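Local coordinates for peptidase M16 domain protein (Alicyclobacillus acidocaldarius subsp. acidocaldarius DSM 446, PDB 4XEA) that is a putative metallopeptidase of family M16 that binds metal and probably cleaves peptide bonds, at residues Leu22-Ala27 and Phe202-Ile207; Glu159-Ile164 and Leu229-Pro234; Pro251-Gly256 and Val327-Ile332. All blocks are in the same frame, centred on the assembly; numbering follows the deposited sequence.

How the interactions relate
Interactions 1 and 3 each pack a helix against a beta-sheet, one against the mixed sheet that holds strand 19-24, the other against the mixed sheet that holds strand 252-258. They lie on opposite sides of the chain's centre, their own centres about 47 Å apart. Interaction 2 joins two loops instead and is nearer to interaction 3, with centres about 26 Å apart and nearest atoms about 12 Å apart, than to interaction 1, where the centres are about 41 Å apart. Along the chain interactions 1 and 2 cross. The nickel ion is bound by His-61 and His-65 of helix 59-66 and Glu-136 of helix 123-141; none of the three contacts supplies a ligand to it.

Interaction 1 of 3, residues Leu22-Ala27 and Phe202-Ile207; sequences LMPRPA and FDADEI
In the strand-turn-helix unit formed by strand 194-200 and helix 204-216, Phe-202 of the turn meets Leu-22 and Pro-24, at the end of strand 19-24. The Phe-202 ring touches both: Pro-24 CB stands over one face, 4.2 Å above its plane and offset toward the rim, while Leu-22 CB comes in at the edge, 3.8 Å from Phe-202 CZ. With CG set between the backbone N and the carbonyl carbon (chi1 65°), the ring turns back onto the strand. A serine here would probably leave Leu-22 and Pro-24 without the ring that they contact and open a gap under the turn. Ala-204 fills the next place, its CB 3.6 Å from Pro-24 CG, and Leu-22 CD1 reaches Ala-204 O at 3.6 Å. Farther along the helix, Leu-22 CD2 approaches Ile-207 CG2 at 4.3 Å, and Ile-207 also touches Ile-105 of helix 105-116. Asp-203 fixes the start of the helix as N-cap: its OD1 accepts from Glu-206 N at 2.8 Å, a nearly straight bond (164°) that arrives on the anti side, tilted from the carboxylate plane. This strand-turn-helix unit, its capped helix packed on the parallel neighbour of its own strand, belongs to the alpha-beta sandwich of the M16 peptidase fold.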
loop_
_atom_site.group_PDB
_atom_site.type_symbol
_atom_site.label_atom_id
_atom_site.label_comp_id
_atom_site.label_asym_id
_atom_site.label_seq_id
_atom_site.Cartn_x
_atom_site.Cartn_y
_atom_site.Cartn_z
ATOM N N LEU A 22 -2.617 -25.513 0.843
ATOM C CA LEU A 22 -3.483 -24.862 1.808
ATOM C C LEU A 22 -2.673 -24.541 3.064
ATOM O O LEU A 22 -1.891 -25.365 3.542
ATOM C CB LEU A 22 -4.679 -25.746 2.182
ATOM C CG LEU A 22 -5.587 -26.291 1.072
ATOM C CD1 LEU A 22 -6.668 -27.259 1.658
ATOM C CD2 LEU A 22 -6.229 -25.180 0.247
HETATM N N MSE A 23 -2.837 -23.324 3.566
HETATM C CA MSE A 23 -2.188 -22.874 4.798
HETATM C C MSE A 23 -3.231 -22.344 5.797
HETATM O O MSE A 23 -3.396 -21.130 5.954
HETATM C CB MSE A 23 -1.155 -21.778 4.465
HETATM C CG MSE A 23 0.085 -22.307 3.761
HETATM SE SE MSE A 23 1.198 -20.832 3.137
HETATM C CE MSE A 23 0.269 -20.508 1.447
ATOM N N PRO A 24 -3.941 -23.251 6.495
ATOM C CA PRO A 24 -4.957 -22.799 7.442
ATOM C C PRO A 24 -4.357 -22.065 8.653
ATOM O O PRO A 24 -3.375 -22.515 9.217
ATOM C CB PRO A 24 -5.652 -24.108 7.862
ATOM C CG PRO A 24 -4.662 -25.197 7.567
ATOM C CD PRO A 24 -3.883 -24.721 6.382
ATOM N N ARG A 25 -4.932 -20.913 9.013
ATOM C CA ARG A 25 -4.473 -20.085 10.141
ATOM C C ARG A 25 -5.744 -19.685 10.866
ATOM O O ARG A 25 -6.360 -18.683 10.523
ATOM C CB ARG A 25 -3.690 -18.860 9.630
ATOM C CG ARG A 25 -2.572 -19.214 8.631
ATOM C CD ARG A 25 -1.963 -17.976 7.963
ATOM N NE ARG A 25 -1.224 -17.167 8.931
ATOM C CZ ARG A 25 -0.959 -15.864 8.825
ATOM N NH1 ARG A 25 -1.336 -15.162 7.760
ATOM N NH2 ARG A 25 -0.301 -15.258 9.808
ATOM N N PRO A 26 -6.160 -20.494 11.861
ATOM C CA PRO A 26 -7.520 -20.398 12.427
ATOM C C PRO A 26 -7.820 -19.111 13.184
ATOM O O PRO A 26 -8.994 -18.754 13.346
ATOM C CB PRO A 26 -7.621 -21.622 13.354
ATOM C CG PRO A 26 -6.225 -22.131 13.545
ATOM C CD PRO A 26 -5.444 -21.702 12.321
ATOM N N ALA A 27 -6.773 -18.420 13.630
ATOM C CA ALA A 27 -6.935 -17.180 14.383
ATOM C C ALA A 27 -7.339 -15.976 13.505
ATOM O O ALA A 27 -7.686 -14.920 14.034
ATOM C CB ALA A 27 -5.639 -16.861 15.158
ATOM N N PHE A 202 -9.667 -20.675 7.379
ATOM C CA PHE A 202 -10.586 -21.669 6.785
ATOM C C PHE A 202 -10.257 -23.062 7.295
ATOM O O PHE A 202 -9.153 -23.300 7.786
ATOM C CB PHE A 202 -10.466 -21.666 5.265
ATOM C CG PHE A 202 -9.094 -22.124 4.760
ATOM C CD1 PHE A 202 -8.001 -21.255 4.748
ATOM C CD2 PHE A 202 -8.902 -23.433 4.336
ATOM C CE1 PHE A 202 -6.754 -21.686 4.322
ATOM C CE2 PHE A 202 -7.648 -23.868 3.886
ATOM C CZ PHE A 202 -6.574 -22.989 3.878
ATOM N N ASP A 203 -11.198 -23.990 7.135
ATOM C CA ASP A 203 -10.990 -25.373 7.576
ATOM C C ASP A 203 -10.361 -26.109 6.440
ATOM O O ASP A 203 -10.953 -26.206 5.375
ATOM C CB ASP A 203 -12.323 -26.021 7.979
ATOM C CG ASP A 203 -12.154 -27.452 8.433
ATOM O OD1 ASP A 203 -11.679 -28.310 7.662
ATOM O OD2 ASP A 203 -12.489 -27.719 9.579
ATOM N N ALA A 204 -9.156 -26.615 6.653
ATOM C CA ALA A 204 -8.401 -27.236 5.562
ATOM C C ALA A 204 -9.030 -28.550 5.058
ATOM O O ALA A 204 -9.004 -28.847 3.860
ATOM C CB ALA A 204 -6.935 -27.451 5.973
ATOM N N ASP A 205 -9.618 -29.324 5.961
ATOM C CA ASP A 205 -10.252 -30.592 5.563
ATOM C C ASP A 205 -11.483 -30.282 4.707
ATOM O O ASP A 205 -11.737 -30.943 3.708
ATOM C CB ASP A 205 -10.684 -31.425 6.785
ATOM C CG ASP A 205 -9.519 -31.802 7.709
ATOM O OD1 ASP A 205 -8.417 -32.135 7.229
ATOM O OD2 ASP A 205 -9.736 -31.798 8.939
ATOM N N GLU A 206 -12.252 -29.272 5.124
ATOM C CA GLU A 206 -13.464 -28.862 4.406
ATOM C C GLU A 206 -13.131 -28.398 2.994
ATOM O O GLU A 206 -13.752 -28.844 2.021
ATOM C CB GLU A 206 -14.168 -27.723 5.149
ATOM C CG GLU A 206 -15.427 -27.174 4.445
ATOM C CD GLU A 206 -15.840 -25.784 4.947
ATOM O OE1 GLU A 206 -15.061 -25.142 5.699
ATOM O OE2 GLU A 206 -16.953 -25.342 4.586
ATOM N N ILE A 207 -12.141 -27.515 2.874
ATOM C CA ILE A 207 -11.831 -26.921 1.591
ATOM C C ILE A 207 -11.149 -27.933 0.647
ATOM O O ILE A 207 -11.405 -27.925 -0.565
ATOM C CB ILE A 207 -10.974 -25.637 1.757
ATOM C CG1 ILE A 207 -11.760 -24.543 2.502
ATOM C CG2 ILE A 207 -10.492 -25.130 0.394
ATOM C CD1 ILE A 207 -13.126 -24.198 1.901
#

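Interaction 2 of 3, residues Glu159-Ile164 and Leu229-Pro234; sequences EHPVRI and LYPEEP
Glu-233 OE1 takes two successive backbone N-H groups, Glu-159 N at 3.0 Å and His-160 N at 2.9 Å, both with N-H...O angles of 155°. OE1 offers its syn lone pair to Glu-159 N, whereas His-160 N, also on the syn side, is tilted from the carboxylate plane. CG anti to the backbone N and a bend at chi2 (69°) turn the carboxylate toward the 159-160 backbone. Its other oxygen, OE2, forms a salt bridge with Lys-258 and accepts from His-158 N, so both oxygens are engaged. The rotation of the His-160 ring is fixed by Val-162 N, which donates in its plane to ND1 at 3.0 Å, and by Thr-312 OG1, hydrogen-bonded to NE2. Tyr-230, whose OH is hydrogen-bonded to Asp-43 OD1, slips past this imidazole: the rings are near parallel (29°) but barely overlap, their centroids 5.6 Å apart. Farther out, Pro-161 and Pro-231 meet through their CD atoms at 4.2 Å. The carboxylate of Glu-159 borders the outer side, its OE1 3.5 Å from Pro-231 CB and its OE2 3.7 Å from Pro-234 CD. Glu-233 thus clamps the loop after helix 144-156 by its main chain, and Lys-258 probably favours the charged form of that carboxylate despite Glu-159 nearby.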
loop_
_atom_site.group_PDB
_atom_site.type_symbol
_atom_site.label_atom_id
_atom_site.label_comp_id
_atom_site.label_asym_id
_atom_site.label_seq_id
_atom_site.Cartn_x
_atom_site.Cartn_y
_atom_site.Cartn_z
ATOM N N GLU A 159 15.073 -8.341 -28.849
ATOM C CA GLU A 159 14.042 -9.213 -29.458
ATOM C C GLU A 159 13.102 -9.860 -28.431
ATOM O O GLU A 159 12.004 -10.239 -28.790
ATOM C CB GLU A 159 14.679 -10.426 -30.179
ATOM C CG GLU A 159 15.595 -10.189 -31.286
ATOM C CD GLU A 159 16.756 -11.231 -31.314
ATOM O OE1 GLU A 159 16.508 -12.457 -31.529
ATOM O OE2 GLU A 159 17.926 -10.776 -31.154
ATOM N N HIS A 160 13.562 -10.073 -27.195
ATOM C CA HIS A 160 12.769 -10.730 -26.171
ATOM C C HIS A 160 11.385 -10.030 -26.009
ATOM O O HIS A 160 11.326 -8.799 -26.005
ATOM C CB HIS A 160 13.513 -10.741 -24.835
ATOM C CG HIS A 160 12.947 -11.709 -23.838
ATOM N ND1 HIS A 160 11.716 -11.532 -23.241
ATOM C CD2 HIS A 160 13.420 -12.901 -23.387
ATOM C CE1 HIS A 160 11.466 -12.554 -22.443
ATOM N NE2 HIS A 160 12.480 -13.401 -22.512
ATOM N N PRO A 161 10.279 -10.805 -25.915
ATOM C CA PRO A 161 8.959 -10.197 -25.757
ATOM C C PRO A 161 8.752 -9.263 -24.569
ATOM O O PRO A 161 7.815 -8.444 -24.614
ATOM C CB PRO A 161 8.032 -11.414 -25.589
ATOM C CG PRO A 161 8.704 -12.495 -26.352
ATOM C CD PRO A 161 10.164 -12.267 -26.088
ATOM N N VAL A 162 9.604 -9.358 -23.547
ATOM C CA VAL A 162 9.521 -8.494 -22.377
ATOM C C VAL A 162 9.600 -7.002 -22.791
ATOM O O VAL A 162 9.226 -6.108 -22.035
ATOM C CB VAL A 162 10.578 -8.859 -21.317
ATOM C CG1 VAL A 162 12.001 -8.449 -21.790
ATOM C CG2 VAL A 162 10.233 -8.202 -19.925
ATOM N N ARG A 163 10.069 -6.738 -23.994
ATOM C CA ARG A 163 10.181 -5.365 -24.474
ATOM C C ARG A 163 8.863 -4.737 -24.910
ATOM O O ARG A 163 8.806 -3.530 -25.147
ATOM C CB ARG A 163 11.211 -5.270 -25.590
ATOM C CG ARG A 163 10.835 -5.835 -26.909
ATOM C CD ARG A 163 12.054 -5.898 -27.838
ATOM N NE ARG A 163 12.687 -4.561 -28.006
ATOM C CZ ARG A 163 12.223 -3.553 -28.762
ATOM N NH1 ARG A 163 11.096 -3.652 -29.473
ATOM N NH2 ARG A 163 12.876 -2.408 -28.774
ATOM N N ILE A 164 7.827 -5.569 -25.037
ATOM C CA ILE A 164 6.459 -5.139 -25.300
ATOM C C ILE A 164 5.667 -5.127 -24.000
ATOM O O ILE A 164 5.755 -6.059 -23.194
ATOM C CB ILE A 164 5.785 -6.088 -26.293
ATOM C CG1 ILE A 164 6.681 -6.210 -27.533
ATOM C CG2 ILE A 164 4.397 -5.551 -26.734
ATOM C CD1 ILE A 164 6.864 -4.904 -28.291
ATOM N N LEU A 229 8.983 -21.275 -26.623
ATOM C CA LEU A 229 9.904 -20.819 -27.660
ATOM C C LEU A 229 10.252 -19.323 -27.501
ATOM O O LEU A 229 9.353 -18.460 -27.567
ATOM C CB LEU A 229 9.302 -21.077 -29.034
ATOM C CG LEU A 229 9.005 -22.548 -29.348
ATOM C CD1 LEU A 229 8.206 -22.662 -30.637
ATOM C CD2 LEU A 229 10.334 -23.378 -29.431
ATOM N N TYR A 230 11.543 -19.056 -27.291
ATOM C CA TYR A 230 12.091 -17.736 -26.929
ATOM C C TYR A 230 13.340 -17.497 -27.785
ATOM O O TYR A 230 14.021 -18.464 -28.151
ATOM C CB TYR A 230 12.454 -17.683 -25.449
ATOM C CG TYR A 230 11.236 -17.550 -24.571
ATOM C CD1 TYR A 230 10.729 -16.297 -24.232
ATOM C CD2 TYR A 230 10.564 -18.663 -24.113
ATOM C CE1 TYR A 230 9.591 -16.173 -23.436
ATOM C CE2 TYR A 230 9.420 -18.550 -23.320
ATOM C CZ TYR A 230 8.932 -17.309 -23.006
ATOM O OH TYR A 230 7.799 -17.206 -22.210
ATOM N N PRO A 231 13.604 -16.221 -28.160
ATOM C CA PRO A 231 14.756 -15.896 -29.022
ATOM C C PRO A 231 16.095 -15.916 -28.287
ATOM O O PRO A 231 16.162 -15.852 -27.063
ATOM C CB PRO A 231 14.431 -14.479 -29.525
ATOM C CG PRO A 231 13.686 -13.848 -28.321
ATOM C CD PRO A 231 12.863 -15.009 -27.725
ATOM N N GLU A 232 17.177 -15.978 -29.056
ATOM C CA GLU A 232 18.528 -15.812 -28.501
ATOM C C GLU A 232 18.897 -14.342 -28.258
ATOM O O GLU A 232 19.592 -13.712 -29.029
ATOM C CB GLU A 232 19.558 -16.468 -29.458
ATOM C CG GLU A 232 19.313 -17.975 -29.553
ATOM C CD GLU A 232 20.269 -18.730 -30.491
ATOM O OE1 GLU A 232 21.026 -18.085 -31.256
ATOM O OE2 GLU A 232 20.223 -19.991 -30.482
ATOM N N GLU A 233 18.512 -13.829 -27.136
ATOM C CA GLU A 233 18.703 -12.445 -26.841
ATOM C C GLU A 233 20.216 -12.155 -26.569
ATOM O O GLU A 233 20.818 -12.824 -25.737
ATOM C CB GLU A 233 17.856 -12.129 -25.622
ATOM C CG GLU A 233 18.009 -10.749 -25.106
ATOM C CD GLU A 233 17.428 -9.683 -26.061
ATOM O OE1 GLU A 233 16.466 -9.973 -26.806
ATOM O OE2 GLU A 233 17.970 -8.576 -26.023
ATOM N N PRO A 234 20.795 -11.148 -27.245
ATOM C CA PRO A 234 22.164 -10.738 -26.893
ATOM C C PRO A 234 22.335 -10.288 -25.460
ATOM O O PRO A 234 21.381 -9.757 -24.833
ATOM C CB PRO A 234 22.468 -9.589 -27.869
ATOM C CG PRO A 234 21.552 -9.799 -29.035
ATOM C CD PRO A 234 20.276 -10.365 -28.386
#

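Interaction 3 of 3, residues Pro251-Gly256 and Val327-Ile332; sequences PRLLVG and VLAERI
Leu-253 extends its CG opposite the backbone N (chi1 -178°), and its second torsion of 77° carries CD2 onto helix 325-342, where Ile-332 brings CD1 back to the strand. CD2 of Leu-253 is the hub of the contact, 3.8 Å from Leu-328 CG and touching Ala-329 CB and Ile-332 CD1. The same Leu-253 CD2 also nears the helix backbone, at 3.7 Å from Ala-329 N. One methyl is therefore set among three residues of the helix, of which Leu-328 and Ile-332 point toward the strand, with the side chains of Leu-253 and Leu-328 running at a slant to each other. Two residues along the strand, Val-255 meets Ile-332 tip to tip, CG2 to CD1 at 4.1 Å, so that the isoleucine methyl touches both strand residues. The short side chain of Ala-329 is consistent with so close an approach of CD2 to its main chain. The segment axes pass 9.5 Å apart at closest approach and run in roughly the same direction, 27° from parallel. Around this apolar core, Leu-253 and Ala-329 both touch Val-417 of the adjacent strand 415-422, and Leu-328 leans on Leu-293 and Ile-332 on Phe-289, both of helix 288-295, while Arg-252 and Leu-254 of strand 252-258 point away from the helix and pack on helix 144-156.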
loop_
_atom_site.group_PDB
_atom_site.type_symbol
_atom_site.label_atom_id
_atom_site.label_comp_id
_atom_site.label_asym_id
_atom_site.label_seq_id
_atom_site.Cartn_x
_atom_site.Cartn_y
_atom_site.Cartn_z
ATOM N N PRO A 251 12.672 15.740 -13.563
ATOM C CA PRO A 251 13.294 14.646 -14.309
ATOM C C PRO A 251 13.198 13.311 -13.555
ATOM O O PRO A 251 13.006 13.311 -12.327
ATOM C CB PRO A 251 14.755 15.094 -14.464
ATOM C CG PRO A 251 14.762 16.561 -14.210
ATOM C CD PRO A 251 13.613 16.838 -13.281
ATOM N N ARG A 252 13.297 12.196 -14.289
ATOM C CA ARG A 252 13.364 10.848 -13.699
ATOM C C ARG A 252 14.507 10.097 -14.348
ATOM O O ARG A 252 14.716 10.233 -15.552
ATOM C CB ARG A 252 12.085 10.031 -13.933
ATOM C CG ARG A 252 10.862 10.509 -13.157
ATOM C CD ARG A 252 10.077 11.506 -13.971
ATOM N NE ARG A 252 8.915 12.071 -13.256
ATOM C CZ ARG A 252 7.788 11.402 -13.021
ATOM N NH1 ARG A 252 7.652 10.126 -13.409
ATOM N NH2 ARG A 252 6.794 12.002 -12.377
ATOM N N LEU A 253 15.232 9.321 -13.551
ATOM C CA LEU A 253 16.369 8.533 -14.037
ATOM C C LEU A 253 16.078 7.081 -13.737
ATOM O O LEU A 253 15.636 6.792 -12.632
ATOM C CB LEU A 253 17.638 8.900 -13.271
ATOM C CG LEU A 253 18.892 8.134 -13.779
ATOM C CD1 LEU A 253 19.361 8.784 -15.075
ATOM C CD2 LEU A 253 20.054 8.099 -12.785
ATOM N N LEU A 254 16.368 6.187 -14.690
ATOM C CA LEU A 254 16.355 4.757 -14.463
ATOM C C LEU A 254 17.661 4.221 -15.011
ATOM O O LEU A 254 18.014 4.523 -16.154
ATOM C CB LEU A 254 15.209 4.084 -15.212
ATOM C CG LEU A 254 13.802 3.993 -14.655
ATOM C CD1 LEU A 254 13.066 3.070 -15.629
ATOM C CD2 LEU A 254 13.753 3.437 -13.238
ATOM N N VAL A 255 18.389 3.471 -14.180
ATOM C CA VAL A 255 19.542 2.737 -14.597
ATOM C C VAL A 255 19.218 1.249 -14.432
ATOM O O VAL A 255 18.688 0.822 -13.369
ATOM C CB VAL A 255 20.779 3.074 -13.760
ATOM C CG1 VAL A 255 22.020 2.347 -14.357
ATOM C CG2 VAL A 255 21.019 4.601 -13.696
ATOM N N GLY A 256 19.484 0.474 -15.481
ATOM C CA GLY A 256 19.247 -0.934 -15.455
ATOM C C GLY A 256 20.409 -1.789 -15.899
ATOM O O GLY A 256 21.295 -1.335 -16.606
ATOM N N VAL A 327 24.044 14.108 -12.826
ATOM C CA VAL A 327 24.847 14.024 -11.616
ATOM C C VAL A 327 24.563 12.699 -10.907
ATOM O O VAL A 327 25.489 12.014 -10.467
ATOM C CB VAL A 327 24.585 15.207 -10.659
ATOM C CG1 VAL A 327 25.492 15.093 -9.433
ATOM C CG2 VAL A 327 24.828 16.577 -11.365
ATOM N N LEU A 328 23.280 12.353 -10.802
ATOM C CA LEU A 328 22.852 11.116 -10.125
ATOM C C LEU A 328 23.389 9.916 -10.851
ATOM O O LEU A 328 23.897 8.995 -10.216
ATOM C CB LEU A 328 21.316 11.011 -10.013
ATOM C CG LEU A 328 20.745 9.698 -9.414
ATOM C CD1 LEU A 328 21.325 9.403 -8.039
ATOM C CD2 LEU A 328 19.224 9.720 -9.374
ATOM N N ALA A 329 23.277 9.909 -12.176
ATOM C CA ALA A 329 23.840 8.816 -12.964
ATOM C C ALA A 329 25.335 8.670 -12.734
ATOM O O ALA A 329 25.835 7.540 -12.654
ATOM C CB ALA A 329 23.546 9.001 -14.434
ATOM N N GLU A 330 26.059 9.783 -12.649
ATOM C CA GLU A 330 27.504 9.713 -12.407
ATOM C C GLU A 330 27.812 9.133 -11.030
ATOM O O GLU A 330 28.740 8.336 -10.887
ATOM C CB GLU A 330 28.174 11.086 -12.543
ATOM C CG GLU A 330 29.663 11.086 -12.106
ATOM C CD GLU A 330 29.891 11.452 -10.602
ATOM O OE1 GLU A 330 29.316 12.469 -10.134
ATOM O OE2 GLU A 330 30.670 10.756 -9.894
ATOM N N ARG A 331 27.040 9.549 -10.018
ATOM C CA ARG A 331 27.279 9.110 -8.637
ATOM C C ARG A 331 27.039 7.613 -8.492
ATOM O O ARG A 331 27.775 6.919 -7.773
ATOM C CB ARG A 331 26.385 9.882 -7.653
ATOM C CG ARG A 331 26.816 11.339 -7.413
ATOM C CD ARG A 331 28.024 11.425 -6.473
ATOM N NE ARG A 331 27.744 10.867 -5.147
ATOM C CZ ARG A 331 27.139 11.523 -4.152
ATOM N NH1 ARG A 331 26.724 12.790 -4.297
ATOM N NH2 ARG A 331 26.948 10.905 -2.987
ATOM N N ILE A 332 25.992 7.123 -9.160
ATOM C CA ILE A 332 25.706 5.692 -9.183
ATOM C C ILE A 332 26.852 4.899 -9.823
ATOM O O ILE A 332 27.301 3.914 -9.273
ATOM C CB ILE A 332 24.395 5.399 -9.934
ATOM C CG1 ILE A 332 23.198 5.876 -9.100
ATOM C CG2 ILE A 332 24.312 3.915 -10.280
ATOM C CD1 ILE A 332 21.878 6.035 -9.905
#